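Local coordinates for protein transcriptional regulator AefR (PDB 3CDL) that probably acts as a DNA-binding transcription factor of the TetR family, recognising regulatory regions through a helix-turn-helix motif, at residues L105-V110 with P170-N175. Numbering follows the deposited sequence.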
loop_
_atom_site.group_PDB
_atom_site.type_symbol
_atom_site.label_atom_id
_atom_site.label_comp_id
_atom_site.label_asym_id
_atom_site.label_seq_id
_atom_site.Cartn_x
_atom_site.Cartn_y
_atom_site.Cartn_z
ATOM N N LEU B 105 9.655 -10.911 -1.801
ATOM C CA LEU B 105 9.469 -11.133 -0.384
ATOM C C LEU B 105 8.310 -10.274 0.124
ATOM O O LEU B 105 7.403 -10.768 0.798
ATOM C CB LEU B 105 10.759 -10.785 0.357
ATOM C CG LEU B 105 10.704 -10.452 1.853
ATOM C CD1 LEU B 105 11.034 -11.666 2.645
ATOM C CD2 LEU B 105 11.693 -9.383 2.163
ATOM N N ALA B 106 8.356 -8.985 -0.209
ATOM C CA ALA B 106 7.323 -8.050 0.147
ATOM C C ALA B 106 5.945 -8.591 -0.231
ATOM O O ALA B 106 5.021 -8.576 0.591
ATOM C CB ALA B 106 7.579 -6.739 -0.534
ATOM N N ARG B 107 5.824 -9.066 -1.473
ATOM C CA ARG B 107 4.570 -9.628 -1.962
ATOM C C ARG B 107 4.087 -10.798 -1.101
ATOM O O ARG B 107 2.974 -10.774 -0.560
ATOM C CB ARG B 107 4.716 -10.089 -3.401
ATOM C CG ARG B 107 4.098 -9.168 -4.409
ATOM C CD ARG B 107 4.327 -9.676 -5.830
ATOM N NE ARG B 107 5.761 -9.704 -6.167
ATOM C CZ ARG B 107 6.355 -8.842 -6.995
ATOM N NH1 ARG B 107 5.643 -7.894 -7.593
ATOM N NH2 ARG B 107 7.661 -8.934 -7.241
ATOM N N VAL B 108 4.923 -11.822 -0.952
ATOM C CA VAL B 108 4.513 -12.936 -0.100
ATOM C C VAL B 108 4.212 -12.507 1.350
ATOM O O VAL B 108 3.293 -13.047 1.930
ATOM C CB VAL B 108 5.357 -14.280 -0.259
ATOM C CG1 VAL B 108 5.971 -14.385 -1.638
ATOM C CG2 VAL B 108 6.403 -14.439 0.790
ATOM N N VAL B 109 4.928 -11.522 1.905
ATOM C CA VAL B 109 4.694 -11.128 3.313
ATOM C C VAL B 109 3.382 -10.359 3.508
ATOM O O VAL B 109 2.586 -10.674 4.398
ATOM C CB VAL B 109 5.898 -10.355 3.957
ATOM C CG1 VAL B 109 5.566 -9.914 5.360
ATOM C CG2 VAL B 109 7.115 -11.238 4.015
ATOM N N VAL B 110 3.180 -9.348 2.669
ATOM C CA VAL B 110 1.899 -8.689 2.543
ATOM C C VAL B 110 0.781 -9.677 2.234
ATOM O O VAL B 110 -0.293 -9.627 2.842
ATOM C CB VAL B 110 1.941 -7.595 1.462
ATOM C CG1 VAL B 110 0.551 -6.932 1.319
ATOM C CG2 VAL B 110 3.006 -6.569 1.815
ATOM N N PRO B 170 2.538 -0.160 -6.340
ATOM C CA PRO B 170 2.214 -0.709 -7.662
ATOM C C PRO B 170 2.834 -2.068 -7.950
ATOM O O PRO B 170 2.193 -2.923 -8.557
ATOM C CB PRO B 170 2.754 0.362 -8.621
ATOM C CG PRO B 170 2.518 1.633 -7.873
ATOM C CD PRO B 170 2.957 1.256 -6.447
ATOM N N GLN B 171 4.065 -2.269 -7.496
ATOM C CA GLN B 171 4.779 -3.489 -7.813
ATOM C C GLN B 171 4.274 -4.673 -6.968
ATOM O O GLN B 171 4.159 -5.814 -7.456
ATOM C CB GLN B 171 6.290 -3.285 -7.631
ATOM C CG GLN B 171 6.930 -2.397 -8.686
ATOM C CD GLN B 171 6.674 -0.902 -8.457
ATOM O OE1 GLN B 171 6.237 -0.505 -7.395
ATOM N NE2 GLN B 171 6.942 -0.084 -9.471
ATOM N N VAL B 172 3.960 -4.376 -5.708
ATOM C CA VAL B 172 3.533 -5.380 -4.755
ATOM C C VAL B 172 2.086 -5.749 -5.047
ATOM O O VAL B 172 1.701 -6.902 -4.941
ATOM C CB VAL B 172 3.719 -4.882 -3.271
ATOM C CG1 VAL B 172 2.797 -5.611 -2.301
ATOM C CG2 VAL B 172 5.159 -5.000 -2.828
ATOM N N THR B 173 1.271 -4.785 -5.437
ATOM C CA THR B 173 -0.166 -5.050 -5.546
ATOM C C THR B 173 -0.594 -5.434 -6.955
ATOM O O THR B 173 -1.479 -6.262 -7.125
ATOM C CB THR B 173 -1.038 -3.888 -4.963
ATOM O OG1 THR B 173 -0.793 -2.690 -5.705
ATOM C CG2 THR B 173 -0.654 -3.611 -3.538
ATOM N N PHE B 174 0.042 -4.853 -7.961
ATOM C CA PHE B 174 -0.393 -5.055 -9.350
ATOM C C PHE B 174 0.663 -5.724 -10.214
ATOM O O PHE B 174 0.492 -5.835 -11.426
ATOM C CB PHE B 174 -0.796 -3.709 -9.985
ATOM C CG PHE B 174 -2.007 -3.069 -9.350
ATOM C CD1 PHE B 174 -3.267 -3.678 -9.433
ATOM C CD2 PHE B 174 -1.898 -1.844 -8.676
ATOM C CE1 PHE B 174 -4.395 -3.088 -8.843
ATOM C CE2 PHE B 174 -3.029 -1.252 -8.077
ATOM C CZ PHE B 174 -4.274 -1.881 -8.167
ATOM N N ASN B 175 1.746 -6.180 -9.594
ATOM C CA ASN B 175 2.974 -6.543 -10.327
ATOM C C ASN B 175 3.270 -5.542 -11.426
ATOM O O ASN B 175 3.296 -5.883 -12.608
ATOM C CB ASN B 175 2.929 -7.971 -10.870
ATOM C CG ASN B 175 3.730 -8.948 -10.015
ATOM O OD1 ASN B 175 3.179 -9.624 -9.139
ATOM N ND2 ASN B 175 5.037 -9.019 -10.262
#
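Val172 packs its two methyl branches against successive turns of helix 100-114, in a helix-helix crossing of the all-helical C-terminal domain of a TetR-family regulator. The axes of the two short segments cross at -53°, 9.2 Å apart at closest approach. With CG1 anti to its backbone N (chi1 157°), Val172 parts its branches: CG2 meets Ala106 CB at 3.8 Å, and CG1 lies 4.2 Å from Val110 CG2, one turn further on. Beside Ala106, and leading away from Val110, Arg107 passes Val172, its CG 3.3 Å from Val172 O. A bend at chi3 carries the guanidinium to the C-terminal end of helix 169-174, where NH1 comes 2.6 Å from Gln171 O, near the guanidinium plane. Asn175, the first residue to leave helical geometry and with positive phi, sets ND2 over one face of the guanidinium, 3.0 Å from Arg107 NH1, the planes 8° apart; both are donors, and no hydrogen bond links them.

Further out, a salt bridge to Asp104 holds Arg107 NH2, while Gln171 NE2 is hydrogen-bonded to Phe166 O and Ala177 O. The far side of helix 100-114 rests on helix 53-64 through Val109 and Met60, and Val110 also packs on Thr173 of the second subunit, placing the crossing beside the dimer interface. There, Thr173 O of this chain accepts a hydrogen bond from Thr113 OG1 of the second subunit.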